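Local coordinates for protein predicted zincin-like metalloprotease (Acidothermus cellulolyticus 11B, PDB 3E11) that is of unknown function but is probably a zincin-like metalloprotease that can bind calcium, at residues D19-E24 with E89-V94; D8-L13 with I71-I76; A78-E81 with E85-D88. All blocks are in the same frame, centred on the assembly; numbering follows the deposited sequence.

Interaction 1. Residues D19-E24 with E89-V94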
loop_
_atom_site.group_PDB
_atom_site.type_symbol
_atom_site.label_atom_id
_atom_site.label_comp_id
_atom_site.label_asym_id
_atom_site.label_seq_id
_atom_site.Cartn_x
_atom_site.Cartn_y
_atom_site.Cartn_z
ATOM N N ASP A 19 -10.030 -0.862 -3.063
ATOM C CA ASP A 19 -11.252 -0.709 -3.843
ATOM C C ASP A 19 -11.491 0.779 -4.191
ATOM O O ASP A 19 -12.103 1.081 -5.188
ATOM C CB ASP A 19 -12.465 -1.260 -3.079
ATOM C CG ASP A 19 -12.444 -2.806 -2.928
ATOM O OD1 ASP A 19 -11.610 -3.488 -3.565
ATOM O OD2 ASP A 19 -13.235 -3.320 -2.114
ATOM N N GLY A 20 -11.009 1.687 -3.347
ATOM C CA GLY A 20 -11.203 3.119 -3.541
ATOM C C GLY A 20 -10.046 3.826 -4.237
ATOM O O GLY A 20 -10.041 5.043 -4.338
ATOM N N ILE A 21 -9.030 3.078 -4.668
ATOM C CA ILE A 21 -7.967 3.690 -5.444
ATOM C C ILE A 21 -8.544 4.290 -6.721
ATOM O O ILE A 21 -9.274 3.623 -7.449
ATOM C CB ILE A 21 -6.864 2.696 -5.766
ATOM C CG1 ILE A 21 -6.045 2.447 -4.475
ATOM C CG2 ILE A 21 -5.971 3.204 -6.907
ATOM C CD1 ILE A 21 -5.038 1.364 -4.617
ATOM N N PRO A 22 -8.241 5.558 -6.993
ATOM C CA PRO A 22 -8.763 6.155 -8.214
ATOM C C PRO A 22 -8.333 5.441 -9.486
ATOM O O PRO A 22 -7.210 4.891 -9.545
ATOM C CB PRO A 22 -8.205 7.583 -8.155
ATOM C CG PRO A 22 -8.073 7.857 -6.726
ATOM C CD PRO A 22 -7.560 6.567 -6.153
ATOM N N GLU A 23 -9.239 5.424 -10.465
ATOM C CA GLU A 23 -9.048 4.694 -11.710
ATOM C C GLU A 23 -7.784 5.132 -12.440
ATOM O O GLU A 23 -7.239 4.343 -13.185
ATOM C CB GLU A 23 -10.252 4.831 -12.663
ATOM C CG GLU A 23 -11.466 3.957 -12.292
ATOM N N GLU A 24 -7.316 6.370 -12.247
ATOM C CA GLU A 24 -6.096 6.795 -12.942
ATOM C C GLU A 24 -4.840 6.007 -12.492
ATOM O O GLU A 24 -3.867 5.963 -13.229
ATOM C CB GLU A 24 -5.843 8.318 -12.852
ATOM C CG GLU A 24 -5.896 8.935 -11.458
ATOM C CD GLU A 24 -7.285 9.457 -11.075
ATOM O OE1 GLU A 24 -8.315 8.827 -11.460
ATOM O OE2 GLU A 24 -7.351 10.507 -10.362
ATOM N N GLU A 89 -5.599 6.512 5.112
ATOM C CA GLU A 89 -4.177 6.498 5.275
ATOM C C GLU A 89 -3.538 5.356 4.504
ATOM O O GLU A 89 -2.485 5.526 3.892
ATOM C CB GLU A 89 -3.821 6.428 6.755
ATOM C CG GLU A 89 -2.432 6.930 7.068
ATOM C CD GLU A 89 -2.226 8.377 6.635
ATOM O OE1 GLU A 89 -3.133 9.198 6.796
ATOM O OE2 GLU A 89 -1.164 8.679 6.106
ATOM N N VAL A 90 -4.138 4.187 4.580
ATOM C CA VAL A 90 -3.668 3.054 3.762
ATOM C C VAL A 90 -3.742 3.377 2.253
ATOM O O VAL A 90 -2.769 3.146 1.507
ATOM C CB VAL A 90 -4.423 1.757 4.058
ATOM C CG1 VAL A 90 -3.993 0.612 3.057
ATOM C CG2 VAL A 90 -4.152 1.277 5.483
ATOM N N ARG A 91 -4.874 3.919 1.808
ATOM C CA ARG A 91 -5.048 4.273 0.406
ATOM C C ARG A 91 -3.975 5.268 -0.019
ATOM O O ARG A 91 -3.344 5.104 -1.060
ATOM C CB ARG A 91 -6.447 4.852 0.148
ATOM C CG ARG A 91 -6.784 4.963 -1.328
ATOM C CD ARG A 91 -8.195 5.464 -1.492
ATOM N NE ARG A 91 -9.204 4.460 -1.103
ATOM C CZ ARG A 91 -10.255 4.698 -0.311
ATOM N NH1 ARG A 91 -10.458 5.906 0.231
ATOM N NH2 ARG A 91 -11.121 3.720 -0.049
ATOM N N LYS A 92 -3.765 6.294 0.805
ATOM C CA LYS A 92 -2.829 7.346 0.465
ATOM C C LYS A 92 -1.429 6.746 0.339
ATOM O O LYS A 92 -0.691 7.095 -0.562
ATOM C CB LYS A 92 -2.868 8.469 1.488
ATOM C CG LYS A 92 -1.733 9.429 1.395
ATOM C CD LYS A 92 -1.835 10.529 2.455
ATOM C CE LYS A 92 -0.541 11.329 2.487
ATOM N NZ LYS A 92 -0.609 12.525 3.377
ATOM N N THR A 93 -1.111 5.810 1.218
ATOM C CA THR A 93 0.193 5.161 1.237
ATOM C C THR A 93 0.458 4.311 -0.014
ATOM O O THR A 93 1.513 4.445 -0.637
ATOM C CB THR A 93 0.356 4.319 2.516
ATOM O OG1 THR A 93 0.278 5.192 3.644
ATOM C CG2 THR A 93 1.693 3.565 2.533
ATOM N N VAL A 94 -0.502 3.472 -0.372
ATOM C CA VAL A 94 -0.431 2.654 -1.586
ATOM C C VAL A 94 -0.266 3.554 -2.825
ATOM O O VAL A 94 0.608 3.300 -3.679
ATOM C CB VAL A 94 -1.665 1.737 -1.724
ATOM C CG1 VAL A 94 -1.629 1.000 -3.045
ATOM C CG2 VAL A 94 -1.737 0.726 -0.570
#

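Interaction 2. Residues D8-L13 with I71-I76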
loop_
_atom_site.group_PDB
_atom_site.type_symbol
_atom_site.label_atom_id
_atom_site.label_comp_id
_atom_site.label_asym_id
_atom_site.label_seq_id
_atom_site.Cartn_x
_atom_site.Cartn_y
_atom_site.Cartn_z
ATOM N N ASP A 8 -7.071 -9.293 11.237
ATOM C CA ASP A 8 -8.114 -9.668 10.265
ATOM C C ASP A 8 -8.889 -8.442 9.824
ATOM O O ASP A 8 -9.158 -8.281 8.642
ATOM C CB ASP A 8 -9.093 -10.663 10.819
ATOM C CG ASP A 8 -8.538 -12.051 10.902
ATOM O OD1 ASP A 8 -7.408 -12.312 10.431
ATOM O OD2 ASP A 8 -9.268 -12.901 11.435
ATOM N N ARG A 9 -9.250 -7.579 10.772
ATOM C CA ARG A 9 -9.984 -6.348 10.422
ATOM C C ARG A 9 -9.146 -5.413 9.577
ATOM O O ARG A 9 -9.639 -4.796 8.624
ATOM C CB ARG A 9 -10.459 -5.631 11.688
ATOM C CG ARG A 9 -11.236 -4.373 11.430
ATOM C CD ARG A 9 -12.413 -4.587 10.503
ATOM N NE ARG A 9 -13.272 -3.404 10.450
ATOM C CZ ARG A 9 -14.218 -3.222 9.548
ATOM N NH1 ARG A 9 -14.435 -4.147 8.627
ATOM N NH2 ARG A 9 -14.973 -2.131 9.570
ATOM N N PHE A 10 -7.852 -5.333 9.901
ATOM C CA PHE A 10 -6.976 -4.454 9.150
ATOM C C PHE A 10 -6.937 -4.896 7.693
ATOM O O PHE A 10 -6.998 -4.051 6.819
ATOM C CB PHE A 10 -5.567 -4.380 9.742
ATOM C CG PHE A 10 -4.724 -3.234 9.190
ATOM C CD1 PHE A 10 -4.767 -1.986 9.777
ATOM C CD2 PHE A 10 -3.859 -3.443 8.124
ATOM C CE1 PHE A 10 -3.991 -0.946 9.334
ATOM C CE2 PHE A 10 -3.083 -2.411 7.640
ATOM C CZ PHE A 10 -3.159 -1.145 8.246
ATOM N N ASP A 11 -6.895 -6.210 7.452
ATOM C CA ASP A 11 -6.984 -6.746 6.087
ATOM C C ASP A 11 -8.223 -6.271 5.318
ATOM O O ASP A 11 -8.132 -5.909 4.147
ATOM C CB ASP A 11 -6.901 -8.273 6.082
ATOM C CG ASP A 11 -5.556 -8.775 6.534
ATOM O OD1 ASP A 11 -4.597 -8.001 6.418
ATOM O OD2 ASP A 11 -5.480 -9.930 7.024
ATOM N N GLU A 12 -9.343 -6.211 6.000
ATOM C CA GLU A 12 -10.582 -5.705 5.433
ATOM C C GLU A 12 -10.514 -4.232 5.096
ATOM O O GLU A 12 -11.013 -3.807 4.059
ATOM C CB GLU A 12 -11.718 -5.959 6.427
ATOM C CG GLU A 12 -11.968 -7.456 6.681
ATOM C CD GLU A 12 -13.003 -7.760 7.760
ATOM O OE1 GLU A 12 -13.531 -6.828 8.392
ATOM O OE2 GLU A 12 -13.301 -8.960 7.977
ATOM N N LEU A 13 -9.907 -3.453 5.985
ATOM C CA LEU A 13 -9.633 -2.033 5.726
ATOM C C LEU A 13 -8.674 -1.839 4.526
ATOM O O LEU A 13 -8.855 -0.935 3.725
ATOM C CB LEU A 13 -9.105 -1.369 7.000
ATOM C CG LEU A 13 -10.115 -1.454 8.182
ATOM C CD1 LEU A 13 -9.620 -0.655 9.380
ATOM C CD2 LEU A 13 -11.512 -1.029 7.791
ATOM N N ILE A 71 2.419 -2.673 3.832
ATOM C CA ILE A 71 1.713 -1.648 4.622
ATOM C C ILE A 71 1.944 -2.019 6.079
ATOM O O ILE A 71 1.794 -3.177 6.441
ATOM C CB ILE A 71 0.192 -1.607 4.297
ATOM C CG1 ILE A 71 -0.036 -1.091 2.879
ATOM C CG2 ILE A 71 -0.575 -0.750 5.264
ATOM C CD1 ILE A 71 0.402 0.332 2.610
ATOM N N TYR A 72 2.380 -1.053 6.887
ATOM C CA TYR A 72 2.766 -1.291 8.295
ATOM C C TYR A 72 1.620 -0.915 9.219
ATOM O O TYR A 72 1.286 0.252 9.379
ATOM C CB TYR A 72 4.051 -0.532 8.639
ATOM C CG TYR A 72 5.202 -1.056 7.801
ATOM C CD1 TYR A 72 5.671 -2.357 7.994
ATOM C CD2 TYR A 72 5.733 -0.321 6.770
ATOM C CE1 TYR A 72 6.703 -2.877 7.221
ATOM C CE2 TYR A 72 6.762 -0.826 5.966
ATOM C CZ TYR A 72 7.238 -2.108 6.194
ATOM O OH TYR A 72 8.242 -2.629 5.423
ATOM N N ARG A 73 1.008 -1.920 9.818
ATOM C CA ARG A 73 -0.206 -1.712 10.593
ATOM C C ARG A 73 0.046 -0.790 11.795
ATOM O O ARG A 73 -0.737 0.117 12.069
ATOM C CB ARG A 73 -0.733 -3.085 11.040
ATOM C CG ARG A 73 -2.019 -3.069 11.826
ATOM C CD ARG A 73 -2.637 -4.468 11.933
ATOM N NE ARG A 73 -1.720 -5.359 12.613
ATOM C CZ ARG A 73 -1.166 -6.458 12.088
ATOM N NH1 ARG A 73 -1.459 -6.880 10.856
ATOM N NH2 ARG A 73 -0.315 -7.167 12.826
ATOM N N ASN A 74 1.143 -1.016 12.517
ATOM C CA ASN A 74 1.371 -0.224 13.741
ATOM C C ASN A 74 1.522 1.274 13.438
ATOM O O ASN A 74 0.924 2.128 14.125
ATOM C CB ASN A 74 2.580 -0.742 14.506
ATOM C CG ASN A 74 2.337 -2.075 15.124
ATOM O OD1 ASN A 74 1.222 -2.603 15.075
ATOM N ND2 ASN A 74 3.366 -2.643 15.719
ATOM N N THR A 75 2.317 1.596 12.417
ATOM C CA THR A 75 2.703 2.986 12.168
ATOM C C THR A 75 1.519 3.728 11.558
ATOM O O THR A 75 1.304 4.889 11.867
ATOM C CB THR A 75 3.983 3.114 11.299
ATOM O OG1 THR A 75 3.864 2.268 10.166
ATOM C CG2 THR A 75 5.205 2.709 12.077
ATOM N N ILE A 76 0.727 3.040 10.736
ATOM C CA ILE A 76 -0.525 3.574 10.173
ATOM C C ILE A 76 -1.532 3.864 11.275
ATOM O O ILE A 76 -2.142 4.941 11.322
ATOM C CB ILE A 76 -1.174 2.569 9.160
ATOM C CG1 ILE A 76 -0.371 2.500 7.843
ATOM C CG2 ILE A 76 -2.640 2.930 8.870
ATOM C CD1 ILE A 76 -0.733 3.569 6.787
HETATM O O HOH W 1 -3.560 -7.318 8.830
#

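Interaction 3. Residues A78-E81 with E85-D88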
loop_
_atom_site.group_PDB
_atom_site.type_symbol
_atom_site.label_atom_id
_atom_site.label_comp_id
_atom_site.label_asym_id
_atom_site.label_seq_id
_atom_site.Cartn_x
_atom_site.Cartn_y
_atom_site.Cartn_z
ATOM N N ALA A 78 -1.212 4.313 14.463
ATOM C CA ALA A 78 -0.771 5.372 15.378
ATOM C C ALA A 78 -1.188 6.758 14.917
ATOM O O ALA A 78 -1.298 7.658 15.734
ATOM C CB ALA A 78 0.713 5.336 15.556
ATOM N N LEU A 79 -1.361 6.931 13.613
ATOM C CA LEU A 79 -1.790 8.193 13.025
ATOM C C LEU A 79 -3.323 8.381 12.915
ATOM O O LEU A 79 -3.787 9.454 12.456
ATOM C CB LEU A 79 -1.187 8.301 11.614
ATOM C CG LEU A 79 0.316 8.487 11.500
ATOM C CD1 LEU A 79 0.708 8.381 10.005
ATOM C CD2 LEU A 79 0.710 9.771 12.099
ATOM N N CYS A 80 -4.094 7.357 13.278
ATOM C CA CYS A 80 -5.535 7.296 12.980
ATOM C C CYS A 80 -6.412 7.146 14.221
ATOM O O CYS A 80 -6.123 6.364 15.119
ATOM C CB CYS A 80 -5.834 6.164 12.008
ATOM S SG CYS A 80 -4.962 6.389 10.391
ATOM N N GLU A 81 -7.527 7.857 14.230
ATOM C CA GLU A 81 -8.454 7.832 15.367
ATOM C C GLU A 81 -9.726 7.056 15.013
ATOM O O GLU A 81 -10.566 6.802 15.898
ATOM C CB GLU A 81 -8.788 9.280 15.823
ATOM C CG GLU A 81 -7.567 9.953 16.478
ATOM C CD GLU A 81 -7.813 11.353 16.957
ATOM O OE1 GLU A 81 -8.881 11.926 16.655
ATOM O OE2 GLU A 81 -6.945 11.879 17.692
ATOM N N GLU A 85 -10.262 6.702 8.926
ATOM C CA GLU A 85 -8.942 7.355 8.817
ATOM C C GLU A 85 -7.895 6.335 8.410
ATOM O O GLU A 85 -7.020 6.631 7.599
ATOM C CB GLU A 85 -8.535 8.076 10.096
ATOM C CG GLU A 85 -9.375 9.314 10.349
ATOM C CD GLU A 85 -8.923 10.147 11.537
ATOM O OE1 GLU A 85 -7.986 9.780 12.259
ATOM O OE2 GLU A 85 -9.537 11.210 11.735
ATOM N N VAL A 86 -7.991 5.130 8.954
ATOM C CA VAL A 86 -7.069 4.037 8.588
ATOM C C VAL A 86 -7.188 3.719 7.085
ATOM O O VAL A 86 -6.176 3.629 6.379
ATOM C CB VAL A 86 -7.280 2.729 9.414
ATOM C CG1 VAL A 86 -6.415 1.602 8.863
ATOM C CG2 VAL A 86 -6.917 2.949 10.849
ATOM N N ILE A 87 -8.410 3.548 6.608
ATOM C CA ILE A 87 -8.657 3.292 5.181
ATOM C C ILE A 87 -7.984 4.360 4.323
ATOM O O ILE A 87 -7.243 4.043 3.352
ATOM C CB ILE A 87 -10.185 3.224 4.857
ATOM C CG1 ILE A 87 -10.810 1.945 5.462
ATOM C CG2 ILE A 87 -10.392 3.211 3.361
ATOM C CD1 ILE A 87 -12.324 1.970 5.601
ATOM N N ASP A 88 -8.233 5.619 4.684
ATOM C CA ASP A 88 -7.685 6.769 3.953
ATOM C C ASP A 88 -6.164 6.776 3.948
ATOM O O ASP A 88 -5.531 7.010 2.917
ATOM C CB ASP A 88 -8.186 8.072 4.548
ATOM C CG ASP A 88 -9.615 8.326 4.213
ATOM O OD1 ASP A 88 -10.135 7.635 3.341
ATOM O OD2 ASP A 88 -10.243 9.198 4.833
HETATM O O HOH W 2 -5.966 11.117 13.234
#

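Interaction 1. Residues D19-E24 with E89-V94
Gly-20 and Ile-21, in the loop that leaves helix 7-19, rest against Arg-91 and Val-94 of helix 83-101, the long helix carrying the HExxH pattern expected of a zincin-like metalloprotease. Arg-91 does most of the touching. Its CG stands anti to the backbone N (chi1 -168°), and a bend at chi3 of -71° turns the guanidinium along the chain of Gly-20. CD lies 3.4 Å from Gly-20 O. NE comes to 3.3 Å from Gly-20 C, and the poor angle to Gly-20 O excludes a bond. Because Gly-20 has no side chain, Arg-91 NH2 can settle 3.5 Å from Gly-20 CA. The polar bonds of the guanidinium are made one turn back along the chain: NE donates to Ala-17 O and NH2 to Glu-16 O, carbonyls in the last turn of helix 7-19. NH1 has a long, weak ion pair with Asp-88. Beside the arginine the contact turns apolar. Ile-21 CG1 slides past Arg-91 CG at 4.1 Å, the two side chains running in opposite directions, and Ile-21 CD1 reaches Val-94 CG1 at 3.8 Å, crossing it at about a right angle. Val-94 also packs on Leu-18 and on Ile-69 and Ile-71 of strand 67-72. Asp-19 points away from the helix; it is a calcium ligand seen crystallographically for this protein, though no calcium is bound to it here. The positive guanidinium, set at the carbonyl end of helix 7-19, probably gains from the partial negative charge of that end. The contact thus pairs a charged grip on a helix terminus with a small apolar contact beside it, holding the chain where it turns out of helix 7-19.

Interaction 2. Residues D8-L13 with I71-I76
Phe-10 of helix 7-19 packs against Ile-71, Arg-73 and Ile-76 in a buried aromatic-aliphatic contact, placed where strand 67-72 ends and helix 73-78 begins. A chi1 of -166° swings the ring away from the backbone N of Phe-10, toward the strand end. Arg-73 lies over one face with its aliphatic part: CG stands 3.8 Å from the centroid of the Phe-10 ring and 17° off the ring normal, a CH-pi contact shifted toward the CD1 side. Arg-73 CD follows along the root of the side chain, 3.7 Å from Phe-10 CB. Beyond CD the arginine bends at chi3 and turns its guanidinium plane steeply, 79°, to the ring plane, so the charged group does not stack on the phenyl. The far rim is met edge-on by Ile-71, whose CG2 lies near the ring plane at 3.8 Å from Phe-10 CE2. Ile-76 CG2 approaches the neighbouring rim, though this side chain has two conformers and the detail is less certain. Val-86 and Val-90 of helix 83-101 and Val-36 of strand 32-37 also border the ring. At the outer side the polar ends meet through solvent: a water donates to Asp-11 OD1 at 2.7 Å and accepts a weak bond from Arg-73 NH1 at 3.0 Å. An acetate ion, probably from the crystallisation liquor, sits near Arg-73. Arg-73 therefore acts in two ways, its methylenes roofing a hydrophobic ring while its cationic tip, facing Asp-11 at 5.5 Å between OD1 and NH1, probably adds a water-mediated electrostatic attraction to contacts that are otherwise apolar.

Interaction 3. Residues A78-E81 with E85-D88
Glu-85, in the first turn of helix 83-101, reaches back over Cys-80 to the backbone of Glu-81 in the loop before that helix. Its CB starts beside Cys-80, 3.8 Å from Cys-80 CB. CG stands anti to the carbonyl carbon (chi1 -70°) and the chain then runs extended, bringing CD over the backbone, 3.8 Å from Glu-81 N. OE1 finishes the reach: Glu-81 N donates to it at 2.8 Å in a nearly straight bond of 166°, although the donor stands 40° out of the carboxylate plane. A water adds a second grip, donating to Glu-85 OE1 at 2.6 Å and to Leu-79 O at 2.8 Å, and so bridges helix and loop. Two bonds on one oxygen help to hold the carboxylate's rotation. The Glu-81 carboxylate goes elsewhere, OE2 pairing with Gly-1 N, which probably eases the closeness of two acidic groups. Under this polar layer Cys-80 CB touches Val-86 CG2 at 3.6 Å, and Cys-80 SG lies 3.5 Å from Glu-85 O. Replacing Glu-85 by alanine is likely to leave the Glu-81 amide without this acceptor and the water bound to the loop alone, freeing the loop from this tie to the helix. Glu-85 N donates to Thr-82 OG1 at the start of the helix. Val-86, on helix 83-101, packs on Leu-13 of helix 7-19, while the loop itself, which links helices 73-78 and 83-101, meets the N-terminal segment through Cys-80 and Val-3.

In the fold
From the N terminus, helix 7-19 opens interaction 2 with residues 8-13, and the loop after it opens interaction 1 with 19-24. The chain then builds the sheet and returns along strand 67-72, where 71-76 closes interaction 2. Interaction 3 follows in series as a short local closure, 78-81 with 85-88, before 89-94 closes interaction 1. Interactions 1 and 2 therefore cross, while interaction 3 falls within the span of interaction 1. Helix 83-101 serves both 1 and 3, which meet where Glu-89 packs on Cys-80; Thr-93 joins interaction 1 to Ile-71 of interaction 2. Together the three tie helix 7-19, the end of strand 67-72, helix 73-78 and helix 83-101 together, interaction 3 at the edge.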